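Local coordinates for protein ADP-ribosylation factor guanine nucleotide-exchange factor SEC7 (Saccharomyces cerevisiae, PDB 4OIY) that activates the small GTPase ARF1 at the trans-Golgi network by guanine nucleotide exchange, here represented by its catalytic Sec7 domain, and thereby supports vesicle budding, at residues A[25-28]-A[29-32]; A[57-60]-A[61-65]; A[90-93]-A[94-98]. All coordinates share one frame; numbering follows the deposited sequence.

In the fold
Read from the N terminus, the three contacts follow one another in series; none nests in or crosses another, and none closes a loop: each is a run of i to i+4 contacts along one helix. Contact 1 lies on helix 23-32, its centre about 24 Å from the centre of the chain. Contact 2, on helix 56-64, touches it: Ile27 CG1 lies 3.3 Å from Tyr62 OH, a packing contact that joins the two helices. Contact 3, at the end of helix 88-96, is closest to the centre; its nearest atoms are about 5 Å from contact 2, without touching. Phe99 joins the two indirectly, touching Val59 of contact 2 and Phe95 of contact 3.

Contact 1. Residues A[25-28]-A[29-32]; sequences KAIP and VLIK
Leu30 packs back onto Ala26, one turn earlier in helix 23-32, and its backbone N donates to Ala26 O at 2.7 Å with an N-H...O angle of 159°. The side chain traces the same carbonyl oxygen outward. CB lies 3.4 Å from Ala26 O, and CG, turned beside the backbone N by chi1 of -74°, comes to 3.2 Å from Ala26 O. CD1 is still 3.5 Å from Ala26 O and reaches the methyl of Ala26, 4.3 Å from its CB, with Ile27 CD1 at 4.5 Å from Leu30 CD1 as a second, looser neighbour. Beyond the turn the side chain also touches Cys15 of helix 11-21, Phe35 and Leu36, and Trp47 of helix 41-50. An alanine here would keep the backbone bond but is likely to open a gap among Ala26, Ile27 and Trp47, because CG and both methyls would be gone.

On the next position round the helix, the CG2 branch of Ile27 meets Ile31 CD1 at 4.0 Å, the two side chains crossing at a slant. Pro28 has no N-H to give to the preceding turn, and the helix is kinked there. Its carbonyl still accepts: Lys32 N donates to Pro28 O at 3.2 Å, although from 43° above the carbonyl plane. The pattern is that of an amphipathic helix with i to i+4 contacts, placing Ala26, Ile27 and Leu30 inward against helices 11-21 and 41-50 in the all-helical N-terminal part of the Sec7 domain, while Lys25 and Lys32 remain exposed.

Contact 2. Residues A[57-60]-A[61-65]; sequences AAVG and DYLGE
Leu63 N donates to Val59 O at 2.9 Å, and the N-H...O angle of 169° makes this the straightest bond of the turn. Two further i to i+4 bonds run alongside it: Asp61 N to Ala57 O at 2.9 Å and Tyr62 N to Ala58 O at 3.0 Å, both donors lying somewhat off the plane of the carbonyl they meet. The last bond of the series is weak: Gly64 N reaches Gly60 O at 2.9 Å with an angle of only 129°. At the start of the helix, Asp55 OD1 takes a bond from Ala58 N and a weak one from Ala57 N.

Around this backbone core the side chains lean on the preceding turn. CG of Asp61 is turned beside its own backbone N (chi1 -78°), and this places Asp61 CG 3.4 Å from Ala57 O. Tyr62 touches the turn through CB, 3.3 Å from Ala58 O, whereas its ring extends to Pro23, Ile44 and Ile73. Leu63 CG covers the carbonyl already used by its own amide, at 3.3 Å from Val59 O. Farther out, Val59 CG1 and Leu63 CD1 meet at 3.9 Å, where the two side chains run alongside each other; Phe99, Leu48 and Phe77 line this apolar face.

The chemistry is therefore divided between backbone and side chains: the amides of Asp61, Tyr62 and Leu63 are each paired one turn back, while the Val59 and Leu63 side meets its surroundings by purely apolar contact, consistent with its burial against Leu48, Phe77 and Phe99, and Asp61 lies on the partly exposed side of helix 56-64.

Contact 3. Residues A[90-93]-A[94-98]; sequences DALR and SFLQS
Ser94 begins the turn by donating its backbone N to Asp90 O at 3.0 Å, while its CB rests near the carbonyls of Asp90 and Ala91. Phe95 follows, its N bonded to Ala91 O; its ring leads off into an aromatic cluster, meeting Phe81 and Phe99 edge-to-face and lying at a shallow angle to Phe115.

Leu96 N gives the straightest bond, 2.8 Å to Leu92 O with an N-H...O angle of 171°. In its side chain, Leu96 CD1 sits against Leu92 CG at 3.6 Å. This pair faces Met112 of helix 105-122 and Leu140 and Ile141 of helix 130-148, so the Leu92 and Leu96 side of helix 88-96 packs on these two helices of the all-helical Sec7 domain, with Ala91 about 12 Å, side chain to side chain, from the magnesium-binding Asp121.

Gln97 has left the helix, yet its N still donates to Arg93 O. Its amide runs alongside the arginine: NE2 lies 3.4 Å from Arg93 CG, with the amide and guanidinium planes 65° apart. That NE2 is bonded to the terminal carboxylate of Ile191. A bend in the Arg93 chain (chi3 -56°) brings the guanidinium back to Asp90, three residues earlier, which meets it at its edge and in its plane: Arg93 NH1 forms a salt bridge with Asp90 OD1 at 2.7 Å, and NH2 reaches Asn189 O.

Ser98 turns back to Phe95 O, which it grips twice: OG donates in the carbonyl plane, on a lone pair, at 2.6 Å from Phe95 O, and Ser98 N adds a bond of 3.1 Å to the same oxygen.

Contact 1. Residues A[25-28]-A[29-32]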
loop_
_atom_site.group_PDB
_atom_site.type_symbol
_atom_site.label_atom_id
_atom_site.label_comp_id
_atom_site.label_asym_id
_atom_site.label_seq_id
_atom_site.Cartn_x
_atom_site.Cartn_y
_atom_site.Cartn_z
ATOM N N LYS A 25 10.001 14.670 -12.138
ATOM C CA LYS A 25 11.242 15.354 -12.509
ATOM C C LYS A 25 12.490 14.530 -12.176
ATOM O O LYS A 25 13.534 14.699 -12.810
ATOM C CB LYS A 25 11.306 16.720 -11.809
ATOM C CG LYS A 25 12.519 17.575 -12.144
ATOM C CD LYS A 25 12.292 19.026 -11.728
ATOM C CE LYS A 25 13.599 19.777 -11.539
ATOM N NZ LYS A 25 14.245 19.475 -10.228
ATOM N N ALA A 26 12.393 13.648 -11.183
ATOM C CA ALA A 26 13.545 12.861 -10.749
ATOM C C ALA A 26 13.859 11.707 -11.692
ATOM O O ALA A 26 15.006 11.267 -11.762
ATOM C CB ALA A 26 13.342 12.333 -9.332
ATOM N N ILE A 27 12.844 11.200 -12.394
ATOM C CA ILE A 27 13.025 9.995 -13.208
ATOM C C ILE A 27 14.082 10.248 -14.286
ATOM O O ILE A 27 15.081 9.533 -14.318
ATOM C CB ILE A 27 11.701 9.455 -13.809
ATOM C CG1 ILE A 27 10.680 9.131 -12.707
ATOM C CG2 ILE A 27 11.955 8.221 -14.673
ATOM C CD1 ILE A 27 11.150 8.147 -11.658
ATOM N N PRO A 28 13.891 11.291 -15.134
ATOM C CA PRO A 28 14.908 11.551 -16.157
ATOM C C PRO A 28 16.272 11.948 -15.600
ATOM O O PRO A 28 17.260 11.798 -16.311
ATOM C CB PRO A 28 14.319 12.720 -16.962
ATOM C CG PRO A 28 12.862 12.697 -16.679
ATOM C CD PRO A 28 12.761 12.228 -15.259
ATOM N N VAL A 29 16.328 12.460 -14.367
ATOM C CA VAL A 29 17.603 12.784 -13.705
ATOM C C VAL A 29 18.296 11.540 -13.145
ATOM O O VAL A 29 19.518 11.424 -13.206
ATOM C CB VAL A 29 17.409 13.804 -12.554
ATOM C CG1 VAL A 29 18.717 14.041 -11.806
ATOM C CG2 VAL A 29 16.853 15.118 -13.084
ATOM N N LEU A 30 17.518 10.617 -12.580
ATOM C CA LEU A 30 18.057 9.355 -12.081
ATOM C C LEU A 30 18.683 8.513 -13.199
ATOM O O LEU A 30 19.698 7.858 -12.981
ATOM C CB LEU A 30 16.967 8.539 -11.379
ATOM C CG LEU A 30 16.529 9.024 -9.993
ATOM C CD1 LEU A 30 15.146 8.480 -9.667
ATOM C CD2 LEU A 30 17.535 8.610 -8.929
ATOM N N ILE A 31 18.065 8.532 -14.381
ATOM C CA ILE A 31 18.580 7.791 -15.538
ATOM C C ILE A 31 19.862 8.460 -16.043
ATOM O O ILE A 31 20.882 7.798 -16.215
ATOM C CB ILE A 31 17.534 7.697 -16.679
ATOM C CG1 ILE A 31 16.260 6.983 -16.196
ATOM C CG2 ILE A 31 18.112 6.949 -17.876
ATOM C CD1 ILE A 31 15.046 7.253 -17.062
ATOM N N LYS A 32 19.796 9.774 -16.255
ATOM C CA LYS A 32 20.953 10.598 -16.641
ATOM C C LYS A 32 22.170 10.284 -15.777
ATOM O O LYS A 32 23.273 10.103 -16.294
ATOM C CB LYS A 32 20.588 12.094 -16.539
ATOM C CG LYS A 32 21.691 13.085 -16.906
ATOM C CD LYS A 32 22.486 13.561 -15.700
ATOM C CE LYS A 32 23.515 14.610 -16.091
ATOM N NZ LYS A 32 24.683 14.619 -15.164
#

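Contact 2. Residues A[57-60]-A[61-65]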
loop_
_atom_site.group_PDB
_atom_site.type_symbol
_atom_site.label_atom_id
_atom_site.label_comp_id
_atom_site.label_asym_id
_atom_site.label_seq_id
_atom_site.Cartn_x
_atom_site.Cartn_y
_atom_site.Cartn_z
ATOM N N ALA A 57 4.701 10.118 1.476
ATOM C CA ALA A 57 3.594 10.857 0.883
ATOM C C ALA A 57 3.887 11.213 -0.566
ATOM O O ALA A 57 3.004 11.128 -1.415
ATOM C CB ALA A 57 3.276 12.104 1.688
ATOM N N ALA A 58 5.130 11.592 -0.861
ATOM C CA ALA A 58 5.512 11.853 -2.237
ATOM C C ALA A 58 5.388 10.578 -3.076
ATOM O O ALA A 58 4.885 10.617 -4.200
ATOM C CB ALA A 58 6.930 12.410 -2.305
ATOM N N VAL A 59 5.819 9.445 -2.527
ATOM C CA VAL A 59 5.712 8.165 -3.236
ATOM C C VAL A 59 4.242 7.820 -3.486
ATOM O O VAL A 59 3.867 7.447 -4.593
ATOM C CB VAL A 59 6.422 7.024 -2.461
ATOM C CG1 VAL A 59 6.127 5.667 -3.092
ATOM C CG2 VAL A 59 7.925 7.269 -2.400
ATOM N N GLY A 60 3.410 7.938 -2.457
ATOM C CA GLY A 60 2.005 7.584 -2.597
ATOM C C GLY A 60 1.303 8.458 -3.618
ATOM O O GLY A 60 0.499 7.980 -4.420
ATOM N N ASP A 61 1.596 9.750 -3.589
ATOM C CA ASP A 61 0.978 10.672 -4.535
ATOM C C ASP A 61 1.432 10.366 -5.965
ATOM O O ASP A 61 0.632 10.436 -6.892
ATOM C CB ASP A 61 1.282 12.117 -4.136
ATOM C CG ASP A 61 0.407 12.612 -2.980
ATOM O OD1 ASP A 61 -0.317 11.821 -2.352
ATOM O OD2 ASP A 61 0.424 13.827 -2.714
ATOM N N TYR A 62 2.695 9.991 -6.134
ATOM C CA TYR A 62 3.246 9.635 -7.439
ATOM C C TYR A 62 2.579 8.366 -7.976
ATOM O O TYR A 62 2.152 8.323 -9.123
ATOM C CB TYR A 62 4.757 9.452 -7.306
ATOM C CG TYR A 62 5.495 9.049 -8.563
ATOM C CD1 TYR A 62 5.435 9.820 -9.713
ATOM C CD2 TYR A 62 6.300 7.917 -8.579
ATOM C CE1 TYR A 62 6.147 9.468 -10.844
ATOM C CE2 TYR A 62 7.010 7.553 -9.708
ATOM C CZ TYR A 62 6.919 8.330 -10.838
ATOM O OH TYR A 62 7.636 7.974 -11.957
ATOM N N LEU A 63 2.479 7.347 -7.135
ATOM C CA LEU A 63 1.831 6.100 -7.528
ATOM C C LEU A 63 0.337 6.271 -7.764
ATOM O O LEU A 63 -0.265 5.499 -8.524
ATOM C CB LEU A 63 2.039 5.031 -6.453
ATOM C CG LEU A 63 3.478 4.569 -6.213
ATOM C CD1 LEU A 63 3.469 3.574 -5.068
ATOM C CD2 LEU A 63 4.101 3.983 -7.470
ATOM N N GLY A 64 -0.250 7.272 -7.113
ATOM C CA GLY A 64 -1.683 7.511 -7.177
ATOM C C GLY A 64 -2.153 8.403 -8.308
ATOM O O GLY A 64 -3.358 8.560 -8.474
ATOM N N GLU A 65 -1.233 8.986 -9.079
ATOM C CA GLU A 65 -1.614 9.924 -10.139
ATOM C C GLU A 65 -2.578 9.246 -11.108
ATOM O O GLU A 65 -2.394 8.079 -11.466
ATOM C CB GLU A 65 -0.390 10.428 -10.919
ATOM C CG GLU A 65 0.644 11.216 -10.124
ATOM C CD GLU A 65 0.222 12.626 -9.738
ATOM O OE1 GLU A 65 -0.815 13.124 -10.235
ATOM O OE2 GLU A 65 0.949 13.246 -8.924
#

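Contact 3. Residues A[90-93]-A[94-98]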
loop_
_atom_site.group_PDB
_atom_site.type_symbol
_atom_site.label_atom_id
_atom_site.label_comp_id
_atom_site.label_asym_id
_atom_site.label_seq_id
_atom_site.Cartn_x
_atom_site.Cartn_y
_atom_site.Cartn_z
ATOM N N ASP A 90 -1.273 -9.202 7.569
ATOM C CA ASP A 90 0.169 -9.059 7.427
ATOM C C ASP A 90 0.539 -8.510 6.056
ATOM O O ASP A 90 1.439 -7.678 5.934
ATOM C CB ASP A 90 0.875 -10.374 7.748
ATOM C CG ASP A 90 1.029 -10.593 9.258
ATOM O OD1 ASP A 90 0.953 -9.607 10.028
ATOM O OD2 ASP A 90 1.223 -11.740 9.673
ATOM N N ALA A 91 -0.191 -8.937 5.031
ATOM C CA ALA A 91 0.006 -8.399 3.686
ATOM C C ALA A 91 -0.333 -6.917 3.623
ATOM O O ALA A 91 0.446 -6.128 3.112
ATOM C CB ALA A 91 -0.817 -9.175 2.672
ATOM N N LEU A 92 -1.480 -6.546 4.182
ATOM C CA LEU A 92 -1.890 -5.142 4.237
ATOM C C LEU A 92 -0.889 -4.277 5.015
ATOM O O LEU A 92 -0.607 -3.136 4.626
ATOM C CB LEU A 92 -3.265 -5.033 4.887
ATOM C CG LEU A 92 -4.074 -3.759 4.670
ATOM C CD1 LEU A 92 -4.373 -3.574 3.194
ATOM C CD2 LEU A 92 -5.352 -3.849 5.481
ATOM N N ARG A 93 -0.357 -4.805 6.119
ATOM C CA ARG A 93 0.603 -4.055 6.930
ATOM C C ARG A 93 1.866 -3.784 6.119
ATOM O O ARG A 93 2.359 -2.651 6.077
ATOM C CB ARG A 93 0.954 -4.783 8.244
ATOM C CG ARG A 93 1.774 -3.887 9.174
ATOM C CD ARG A 93 2.058 -4.419 10.574
ATOM N NE ARG A 93 0.879 -4.794 11.365
ATOM C CZ ARG A 93 0.384 -6.026 11.446
ATOM N NH1 ARG A 93 0.933 -7.023 10.760
ATOM N NH2 ARG A 93 -0.676 -6.265 12.202
ATOM N N SER A 94 2.378 -4.818 5.461
ATOM C CA SER A 94 3.561 -4.685 4.621
ATOM C C SER A 94 3.335 -3.646 3.522
ATOM O O SER A 94 4.166 -2.773 3.291
ATOM C CB SER A 94 3.924 -6.033 4.000
ATOM O OG SER A 94 4.960 -5.892 3.044
ATOM N N PHE A 95 2.179 -3.731 2.880
ATOM C CA PHE A 95 1.837 -2.850 1.772
ATOM C C PHE A 95 1.644 -1.392 2.219
ATOM O O PHE A 95 2.288 -0.482 1.694
ATOM C CB PHE A 95 0.566 -3.382 1.105
ATOM C CG PHE A 95 0.158 -2.632 -0.132
ATOM C CD1 PHE A 95 1.030 -2.493 -1.197
ATOM C CD2 PHE A 95 -1.123 -2.109 -0.246
ATOM C CE1 PHE A 95 0.646 -1.806 -2.341
ATOM C CE2 PHE A 95 -1.518 -1.433 -1.385
ATOM C CZ PHE A 95 -0.632 -1.282 -2.438
ATOM N N LEU A 96 0.758 -1.167 3.182
ATOM C CA LEU A 96 0.388 0.203 3.557
ATOM C C LEU A 96 1.460 0.951 4.333
ATOM O O LEU A 96 1.404 2.170 4.418
ATOM C CB LEU A 96 -0.922 0.226 4.344
ATOM C CG LEU A 96 -2.173 -0.238 3.592
ATOM C CD1 LEU A 96 -3.380 -0.179 4.515
ATOM C CD2 LEU A 96 -2.421 0.589 2.338
ATOM N N GLN A 97 2.438 0.239 4.887
ATOM C CA GLN A 97 3.539 0.898 5.587
ATOM C C GLN A 97 4.660 1.304 4.613
ATOM O O GLN A 97 5.687 1.868 5.035
ATOM C CB GLN A 97 4.071 -0.011 6.705
ATOM C CG GLN A 97 3.088 -0.154 7.860
ATOM C CD GLN A 97 3.616 -0.999 9.012
ATOM O OE1 GLN A 97 4.588 -1.741 8.865
ATOM N NE2 GLN A 97 2.964 -0.890 10.166
ATOM N N SER A 98 4.472 1.031 3.317
ATOM C CA SER A 98 5.472 1.376 2.289
ATOM C C SER A 98 5.205 2.681 1.518
ATOM O O SER A 98 6.056 3.124 0.744
ATOM C CB SER A 98 5.627 0.224 1.290
ATOM O OG SER A 98 4.520 0.121 0.408
#